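Local structure of putative carbohydrate binding protein (Pseudomonas aeruginosa, 3QEC) at residues K46-E50 and F99-I104; M56-Y60 and Y109-S113; G130-K134 and V146-R150. The protein is of uncertain function but probably binds carbohydrates, including heparin, and may take part in carbohydrate transport and biofilm formation. All blocks are in the same frame, centred on the assembly; numbering follows the deposited sequence. Where two conformers were deposited one is given.

Contact 1 of 3, residues K46-E50 and F99-I104; sequences KVALE and FDFDHI
Two sheets of a beta-sandwich meet face to face where Val47 and Leu49 of strand 46-50 pack against Phe99, Phe101 and Ile104 of segment 99-104. The strand axes lie 8.9 Å apart and cross at -36°, a separation too wide for backbone pairing, so side chains fill most of the gap, with no hydrogen bond across it. In both strands alternate residues turn inward, and the inward ones are all apolar, as a sandwich interior demands.

Phe101 carries much of the contact. Leu49 lies over one face of its ring, with CB 4.1 Å from the centroid of the Phe101 ring in a CH-pi contact; Leu49 CD2 sits above the same plane nearer the rim. At the far end of the ring Val47 O lies at the edge, near the ring plane, 3.7 Å from Phe101 CZ.

Val47 is forked between the two aromatics. With CG1 anti to the backbone N (chi1 178°), that methyl reaches Phe101 CZ at 4.0 Å, while CG2 turns to the other ring and stands 4.0 Å from Phe99 CD2. A beta-branched residue suits the place, since one short side chain serves two rings. Leu49, longer, continues past Phe101 and meets Ile104 tip to tip, CD2 of Leu49 being 3.6 Å from CD1 of Ile104. The chain turns a corner at His103, and Ile104 belongs with it to a G1 bulge facing Gly24.

Ile26 of strand 24-33 touches Leu49, Phe101 and Ile104, while Ile111 and Tyr109 of strand 107-120 border the cluster. Strand 46-51 itself is hydrogen-bonded between strands 89-92 and 107-120, and strand 98-104 pairs with strand 24-33 in the facing sheet.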
loop_
_atom_site.group_PDB
_atom_site.type_symbol
_atom_site.label_atom_id
_atom_site.label_comp_id
_atom_site.label_asym_id
_atom_site.label_seq_id
_atom_site.Cartn_x
_atom_site.Cartn_y
_atom_site.Cartn_z
ATOM N N LYS A 46 -3.079 -6.539 6.038
ATOM C CA LYS A 46 -3.992 -5.565 5.451
ATOM C C LYS A 46 -3.336 -4.849 4.268
ATOM O O LYS A 46 -2.154 -4.493 4.326
ATOM C CB LYS A 46 -4.479 -4.554 6.501
ATOM C CG LYS A 46 -5.566 -5.124 7.395
ATOM C CD LYS A 46 -6.104 -4.093 8.375
ATOM C CE LYS A 46 -7.106 -4.687 9.336
ATOM N NZ LYS A 46 -7.651 -3.668 10.272
ATOM N N VAL A 47 -4.111 -4.686 3.182
ATOM C CA VAL A 47 -3.734 -4.015 1.924
ATOM C C VAL A 47 -4.751 -2.888 1.684
ATOM O O VAL A 47 -5.950 -3.125 1.775
ATOM C CB VAL A 47 -3.645 -5.008 0.713
ATOM C CG1 VAL A 47 -3.308 -4.284 -0.585
ATOM C CG2 VAL A 47 -2.634 -6.118 0.976
ATOM N N ALA A 48 -4.272 -1.676 1.425
ATOM C CA ALA A 48 -5.105 -0.496 1.174
ATOM C C ALA A 48 -5.102 -0.118 -0.307
ATOM O O ALA A 48 -4.063 -0.193 -0.974
ATOM C CB ALA A 48 -4.613 0.685 2.006
ATOM N N LEU A 49 -6.266 0.316 -0.803
ATOM C CA LEU A 49 -6.436 0.778 -2.182
ATOM C C LEU A 49 -7.208 2.102 -2.135
ATOM O O LEU A 49 -8.330 2.134 -1.628
ATOM C CB LEU A 49 -7.160 -0.302 -3.013
ATOM C CG LEU A 49 -7.479 0.032 -4.457
ATOM C CD1 LEU A 49 -6.315 -0.301 -5.351
ATOM C CD2 LEU A 49 -8.705 -0.714 -4.905
ATOM N N GLU A 50 -6.582 3.201 -2.584
ATOM C CA GLU A 50 -7.188 4.536 -2.510
ATOM C C GLU A 50 -6.883 5.409 -3.747
ATOM O O GLU A 50 -5.894 5.132 -4.420
ATOM C CB GLU A 50 -6.686 5.255 -1.246
ATOM C CG GLU A 50 -5.192 5.559 -1.205
ATOM C CD GLU A 50 -4.790 6.172 0.117
ATOM O OE1 GLU A 50 -5.317 7.257 0.456
ATOM O OE2 GLU A 50 -4.007 5.531 0.851
ATOM N N PHE A 99 -4.360 -11.401 -2.239
ATOM C CA PHE A 99 -5.429 -10.459 -1.903
ATOM C C PHE A 99 -6.357 -10.263 -3.107
ATOM O O PHE A 99 -5.950 -10.497 -4.247
ATOM C CB PHE A 99 -4.861 -9.108 -1.434
ATOM C CG PHE A 99 -3.982 -8.381 -2.427
ATOM C CD1 PHE A 99 -4.542 -7.605 -3.443
ATOM C CD2 PHE A 99 -2.592 -8.427 -2.316
ATOM C CE1 PHE A 99 -3.732 -6.934 -4.360
ATOM C CE2 PHE A 99 -1.779 -7.739 -3.222
ATOM C CZ PHE A 99 -2.354 -6.991 -4.236
ATOM N N ASP A 100 -7.598 -9.825 -2.847
ATOM C CA ASP A 100 -8.616 -9.597 -3.869
ATOM C C ASP A 100 -9.481 -8.389 -3.498
ATOM O O ASP A 100 -9.803 -8.216 -2.324
ATOM C CB ASP A 100 -9.508 -10.857 -4.036
ATOM C CG ASP A 100 -8.754 -12.137 -4.359
ATOM O OD1 ASP A 100 -8.474 -12.373 -5.550
ATOM O OD2 ASP A 100 -8.408 -12.878 -3.413
ATOM N N PHE A 101 -9.873 -7.579 -4.492
ATOM C CA PHE A 101 -10.770 -6.437 -4.352
ATOM C C PHE A 101 -11.878 -6.597 -5.363
ATOM O O PHE A 101 -11.625 -7.085 -6.467
ATOM C CB PHE A 101 -10.052 -5.100 -4.562
ATOM C CG PHE A 101 -9.063 -4.679 -3.502
ATOM C CD1 PHE A 101 -7.719 -5.043 -3.597
ATOM C CD2 PHE A 101 -9.452 -3.842 -2.458
ATOM C CE1 PHE A 101 -6.788 -4.619 -2.636
ATOM C CE2 PHE A 101 -8.521 -3.414 -1.498
ATOM C CZ PHE A 101 -7.194 -3.810 -1.591
ATOM N N ASP A 102 -13.104 -6.211 -4.998
ATOM C CA ASP A 102 -14.251 -6.313 -5.891
ATOM C C ASP A 102 -14.934 -4.941 -6.010
ATOM O O ASP A 102 -14.702 -4.066 -5.168
ATOM C CB ASP A 102 -15.224 -7.407 -5.405
ATOM C CG ASP A 102 -15.791 -7.188 -4.021
ATOM O OD1 ASP A 102 -16.759 -6.385 -3.891
ATOM O OD2 ASP A 102 -15.272 -7.810 -3.061
ATOM N N HIS A 103 -15.756 -4.749 -7.068
ATOM C CA HIS A 103 -16.499 -3.513 -7.360
ATOM C C HIS A 103 -15.588 -2.260 -7.355
ATOM O O HIS A 103 -15.959 -1.210 -6.825
ATOM C CB HIS A 103 -17.691 -3.355 -6.402
ATOM C CG HIS A 103 -18.712 -4.434 -6.583
ATOM N ND1 HIS A 103 -18.771 -5.524 -5.730
ATOM C CD2 HIS A 103 -19.616 -4.608 -7.573
ATOM C CE1 HIS A 103 -19.732 -6.300 -6.202
ATOM N NE2 HIS A 103 -20.267 -5.793 -7.314
ATOM N N ILE A 104 -14.411 -2.370 -7.994
ATOM C CA ILE A 104 -13.455 -1.272 -8.080
ATOM C C ILE A 104 -13.837 -0.320 -9.234
ATOM O O ILE A 104 -13.883 -0.731 -10.405
ATOM C CB ILE A 104 -11.972 -1.773 -8.185
ATOM C CG1 ILE A 104 -11.549 -2.588 -6.945
ATOM C CG2 ILE A 104 -10.966 -0.626 -8.456
ATOM C CD1 ILE A 104 -12.003 -2.017 -5.565
#

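Contact 2 of 3, residues M56-Y60 and Y109-S113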
loop_
_atom_site.group_PDB
_atom_site.type_symbol
_atom_site.label_atom_id
_atom_site.label_comp_id
_atom_site.label_asym_id
_atom_site.label_seq_id
_atom_site.Cartn_x
_atom_site.Cartn_y
_atom_site.Cartn_z
HETATM N N MSE A 56 -1.779 12.189 -1.487
HETATM C CA MSE A 56 -1.159 10.902 -1.135
HETATM C C MSE A 56 0.180 10.649 -1.887
HETATM O O MSE A 56 1.011 9.889 -1.381
HETATM C CB MSE A 56 -2.134 9.742 -1.323
HETATM C CG MSE A 56 -3.304 9.778 -0.312
HETATM SE SE MSE A 56 -2.743 10.098 1.538
HETATM C CE MSE A 56 -2.024 8.327 1.950
ATOM N N LYS A 57 0.419 11.315 -3.037
ATOM C CA LYS A 57 1.695 11.229 -3.766
ATOM C C LYS A 57 2.818 11.743 -2.859
ATOM O O LYS A 57 3.882 11.120 -2.767
ATOM C CB LYS A 57 1.629 12.045 -5.075
ATOM C CG LYS A 57 2.944 12.102 -5.864
ATOM C CD LYS A 57 2.798 12.921 -7.129
ATOM C CE LYS A 57 4.064 12.978 -7.936
ATOM N NZ LYS A 57 3.834 13.616 -9.266
ATOM N N ALA A 58 2.553 12.882 -2.172
ATOM C CA ALA A 58 3.467 13.521 -1.217
ATOM C C ALA A 58 3.695 12.608 0.011
ATOM O O ALA A 58 4.831 12.477 0.482
ATOM C CB ALA A 58 2.904 14.866 -0.789
ATOM N N TYR A 59 2.623 11.951 0.499
ATOM C CA TYR A 59 2.710 11.048 1.650
ATOM C C TYR A 59 3.543 9.800 1.304
ATOM O O TYR A 59 4.535 9.521 1.987
ATOM C CB TYR A 59 1.303 10.650 2.143
ATOM C CG TYR A 59 1.328 9.795 3.389
ATOM C CD1 TYR A 59 1.371 10.374 4.658
ATOM C CD2 TYR A 59 1.345 8.402 3.304
ATOM C CE1 TYR A 59 1.404 9.588 5.813
ATOM C CE2 TYR A 59 1.410 7.607 4.451
ATOM C CZ TYR A 59 1.414 8.203 5.703
ATOM O OH TYR A 59 1.468 7.408 6.821
ATOM N N TYR A 60 3.157 9.078 0.223
ATOM C CA TYR A 60 3.819 7.847 -0.207
ATOM C C TYR A 60 5.274 8.070 -0.682
ATOM O O TYR A 60 6.082 7.142 -0.583
ATOM C CB TYR A 60 2.975 7.109 -1.251
ATOM C CG TYR A 60 1.755 6.450 -0.631
ATOM C CD1 TYR A 60 1.874 5.618 0.477
ATOM C CD2 TYR A 60 0.487 6.633 -1.172
ATOM C CE1 TYR A 60 0.760 5.013 1.051
ATOM C CE2 TYR A 60 -0.633 6.014 -0.618
ATOM C CZ TYR A 60 -0.491 5.207 0.496
ATOM O OH TYR A 60 -1.581 4.589 1.056
ATOM N N TYR A 109 -5.159 4.510 -8.821
ATOM C CA TYR A 109 -5.025 4.231 -7.394
ATOM C C TYR A 109 -3.618 3.968 -6.923
ATOM O O TYR A 109 -2.742 3.588 -7.709
ATOM C CB TYR A 109 -5.836 2.949 -7.049
ATOM C CG TYR A 109 -7.311 3.002 -7.384
ATOM C CD1 TYR A 109 -7.767 2.702 -8.664
ATOM C CD2 TYR A 109 -8.258 3.311 -6.409
ATOM C CE1 TYR A 109 -9.120 2.765 -8.980
ATOM C CE2 TYR A 109 -9.616 3.369 -6.713
ATOM C CZ TYR A 109 -10.040 3.110 -8.003
ATOM O OH TYR A 109 -11.369 3.171 -8.312
ATOM N N TYR A 110 -3.433 4.104 -5.603
ATOM C CA TYR A 110 -2.272 3.653 -4.847
ATOM C C TYR A 110 -2.711 2.383 -4.174
ATOM O O TYR A 110 -3.782 2.359 -3.562
ATOM C CB TYR A 110 -1.760 4.678 -3.800
ATOM C CG TYR A 110 -0.942 5.807 -4.382
ATOM C CD1 TYR A 110 0.251 5.557 -5.058
ATOM C CD2 TYR A 110 -1.359 7.130 -4.264
ATOM C CE1 TYR A 110 0.982 6.593 -5.636
ATOM C CE2 TYR A 110 -0.648 8.170 -4.863
ATOM C CZ TYR A 110 0.534 7.901 -5.524
ATOM O OH TYR A 110 1.247 8.934 -6.084
ATOM N N ILE A 111 -1.949 1.308 -4.348
ATOM C CA ILE A 111 -2.197 0.028 -3.672
ATOM C C ILE A 111 -0.980 -0.112 -2.723
ATOM O O ILE A 111 0.163 0.032 -3.168
ATOM C CB ILE A 111 -2.479 -1.139 -4.656
ATOM C CG1 ILE A 111 -2.984 -2.405 -3.921
ATOM C CG2 ILE A 111 -1.321 -1.397 -5.656
ATOM C CD1 ILE A 111 -3.672 -3.428 -4.858
ATOM N N SER A 112 -1.235 -0.195 -1.413
ATOM C CA SER A 112 -0.195 -0.107 -0.394
ATOM C C SER A 112 -0.377 -1.078 0.774
ATOM O O SER A 112 -1.503 -1.309 1.225
ATOM C CB SER A 112 -0.172 1.322 0.164
ATOM O OG SER A 112 0.970 1.579 0.966
ATOM N N SER A 113 0.755 -1.580 1.309
ATOM C CA SER A 113 0.799 -2.495 2.453
ATOM C C SER A 113 2.081 -2.305 3.283
ATOM O O SER A 113 3.006 -1.603 2.856
ATOM C CB SER A 113 0.694 -3.944 1.990
ATOM O OG SER A 113 0.334 -4.791 3.070
#
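Tyr110 projects from strand 109-113 toward helix 56-60, and its side chain can be traced from the sheet to the helix surface. CB lies 3.6 Å from Tyr60 CE2, the start of a long apposition between the two tyrosines. CG comes next, 3.6 Å from Tyr60 CD2, which sits over one face of the Tyr110 ring and toward its rim. The rings meet obliquely, with planes at 59°, and the two side chains run past each other in opposite directions, one climbing from the strand while the other descends from the helix. Further out, CD2 of Tyr110 lies 4.0 Å from Met56 CB, and CE2 approaches the peptide between Met56 and Lys57. At the tip, OH of Tyr110 is 3.3 Å from Lys57 CB, resting against the aliphatic base of a lysine whose extended chain carries its ammonium away. A long, flat residue suits this place because it spans the distance between layers, where the helix and strand axes are 10.7 Å apart.

Tyr60 makes the return journey. Its CG is anti to the carbonyl carbon (chi1 -73°), which sends the ring down onto the strand, where Tyr60 CE1 reaches 3.4 Å from Ser112 OG. Ser112 is small enough to let the Tyr60 ring come close to the strand, and its hydroxyl is hydrogen-bonded to Thr133 OG1 on the adjoining strand. The phenol oxygen of Tyr60 is held in turn by Glu50, so a buried carboxylate of strand 46-51 ties down the end of the ring.

Neighbouring Thr133 and Leu135 of strand 125-138 border Tyr110. A short helix thus lies over the outer face of a beta-sandwich sheet, held by two tyrosines that run past each other, with Tyr60 also tied to Glu50, an alpha-on-beta packing layer close to the protein surface.

Contact 3 of 3, residues G130-K134 and V146-R150; sequences GTVTK and VLLTR
Arg150, the C-terminal residue, grips the backbone of strand 130-134 at Thr131. Its NE lies 2.8 Å from Thr131 O and its NH2 2.9 Å from the same Thr131 O, a side-on, two-nitrogen hold on one carbonyl oxygen. The oxygen lies almost exactly in the guanidinium plane. NE approaches within the carbonyl plane, whereas NH2 is tilted 23° from it. Arginine suits the place, being long enough to reach this carbonyl and offering one oxygen two coplanar N-H groups.

Next comes the apolar layer. Val132 CG2 packs 3.8 Å from Arg150 CG, and the extended run of the arginine from CG to NE passes alongside the valine. Val132 CG1, placed between the backbone N and carbonyl carbon (chi1 55°), faces Leu148 CG at 4.1 Å. Leu148 also slides past Lys134, whose chain bends at chi2; Lys134 NZ then binds a water at 2.8 Å, and that water donates to Thr149 O. A long, flexible lysine can thus cover a leucine while keeping its charge at the surface.

Further out, Asp67 forms a salt bridge with Arg150 NH2, probably steadying the guanidinium. Thr149 OG1 is hydrogen-bonded to Tyr31 O, and Leu148 is the centre of an inverse gamma turn that bends the tail. The chain end leaves one sheet of the sandwich and closes against the outermost strand of the other.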
loop_
_atom_site.group_PDB
_atom_site.type_symbol
_atom_site.label_atom_id
_atom_site.label_comp_id
_atom_site.label_asym_id
_atom_site.label_seq_id
_atom_site.Cartn_x
_atom_site.Cartn_y
_atom_site.Cartn_z
ATOM N N GLY A 130 9.244 -3.584 5.516
ATOM C CA GLY A 130 8.727 -2.227 5.629
ATOM C C GLY A 130 7.509 -2.012 4.762
ATOM O O GLY A 130 6.720 -2.941 4.554
ATOM N N THR A 131 7.348 -0.781 4.253
ATOM C CA THR A 131 6.202 -0.409 3.417
ATOM C C THR A 131 6.518 -0.633 1.942
ATOM O O THR A 131 7.682 -0.534 1.522
ATOM C CB THR A 131 5.759 1.052 3.674
ATOM O OG1 THR A 131 6.860 1.929 3.441
ATOM C CG2 THR A 131 5.229 1.274 5.087
ATOM N N VAL A 132 5.472 -0.958 1.165
ATOM C CA VAL A 132 5.544 -1.156 -0.281
ATOM C C VAL A 132 4.248 -0.556 -0.884
ATOM O O VAL A 132 3.146 -0.833 -0.398
ATOM C CB VAL A 132 5.847 -2.624 -0.720
ATOM C CG1 VAL A 132 4.846 -3.632 -0.136
ATOM C CG2 VAL A 132 5.957 -2.749 -2.247
ATOM N N THR A 133 4.410 0.333 -1.889
ATOM C CA THR A 133 3.316 1.060 -2.543
ATOM C C THR A 133 3.546 1.114 -4.054
ATOM O O THR A 133 4.636 1.478 -4.504
ATOM C CB THR A 133 3.222 2.483 -1.935
ATOM O OG1 THR A 133 3.073 2.387 -0.511
ATOM C CG2 THR A 133 2.113 3.334 -2.539
ATOM N N LYS A 134 2.500 0.777 -4.830
ATOM C CA LYS A 134 2.513 0.810 -6.299
ATOM C C LYS A 134 1.287 1.557 -6.835
ATOM O O LYS A 134 0.285 1.722 -6.111
ATOM C CB LYS A 134 2.535 -0.631 -6.870
ATOM C CG LYS A 134 3.814 -1.429 -6.586
ATOM C CD LYS A 134 4.946 -1.058 -7.537
ATOM C CE LYS A 134 6.249 -1.696 -7.156
ATOM N NZ LYS A 134 7.290 -1.411 -8.167
ATOM N N VAL A 146 -1.685 -7.376 -9.654
ATOM C CA VAL A 146 -0.708 -6.503 -9.016
ATOM C C VAL A 146 0.291 -7.370 -8.236
ATOM O O VAL A 146 -0.095 -8.137 -7.355
ATOM C CB VAL A 146 -1.350 -5.421 -8.103
ATOM C CG1 VAL A 146 -0.286 -4.475 -7.536
ATOM C CG2 VAL A 146 -2.429 -4.642 -8.846
ATOM N N LEU A 147 1.565 -7.250 -8.559
ATOM C CA LEU A 147 2.604 -7.930 -7.797
ATOM C C LEU A 147 3.139 -6.865 -6.807
ATOM O O LEU A 147 3.932 -5.982 -7.180
ATOM C CB LEU A 147 3.673 -8.531 -8.731
ATOM C CG LEU A 147 4.646 -9.517 -8.103
ATOM C CD1 LEU A 147 3.981 -10.877 -7.842
ATOM C CD2 LEU A 147 5.872 -9.703 -8.983
ATOM N N LEU A 148 2.584 -6.875 -5.580
ATOM C CA LEU A 148 2.920 -5.883 -4.561
ATOM C C LEU A 148 4.223 -6.279 -3.868
ATOM O O LEU A 148 4.210 -6.902 -2.803
ATOM C CB LEU A 148 1.747 -5.717 -3.564
ATOM C CG LEU A 148 1.728 -4.436 -2.702
ATOM C CD1 LEU A 148 1.886 -3.169 -3.548
ATOM C CD2 LEU A 148 0.480 -4.380 -1.840
ATOM N N THR A 149 5.357 -5.934 -4.512
ATOM C CA THR A 149 6.709 -6.237 -4.044
ATOM C C THR A 149 7.720 -5.150 -4.477
ATOM O O THR A 149 7.421 -4.331 -5.352
ATOM C CB THR A 149 7.130 -7.627 -4.570
ATOM O OG1 THR A 149 8.189 -8.126 -3.763
ATOM C CG2 THR A 149 7.536 -7.631 -6.055
ATOM N N ARG A 150 8.932 -5.175 -3.875
ATOM C CA ARG A 150 10.077 -4.299 -4.217
ATOM C C ARG A 150 11.406 -4.930 -3.691
ATOM O O ARG A 150 11.344 -5.937 -2.935
ATOM C CB ARG A 150 9.898 -2.842 -3.712
ATOM C CG ARG A 150 9.765 -2.702 -2.208
ATOM C CD ARG A 150 9.935 -1.277 -1.742
ATOM N NE ARG A 150 9.752 -1.169 -0.289
ATOM C CZ ARG A 150 10.719 -1.333 0.604
ATOM N NH1 ARG A 150 11.954 -1.620 0.212
ATOM N NH2 ARG A 150 10.461 -1.206 1.897
ATOM O OXT ARG A 150 12.495 -4.405 -4.031
HETATM O O HOH W 1 8.977 -3.649 -7.841
#

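How the contacts relate
Along the chain, contacts 1 and 2 interlock, their segments alternating, while contact 3 follows both. Centres lie about 13 Å apart for contacts 1 and 2 and for contacts 1 and 3, and about 10 Å for contacts 2 and 3. All three use the antiparallel sheet in which strand 107-120 lies between strands 46-51 and 125-138. Contact 1 fills the space between this sheet and the mixed one, contact 2 sets helix 54-63 on its other face, and contact 3 joins its border strand to the C-terminal end. Val47 and Phe99 touch Leu148, so contacts 1 and 3 share one apolar interior. Contacts 1 and 3 thus join the two sheets, while contact 2 adds a helix outside them.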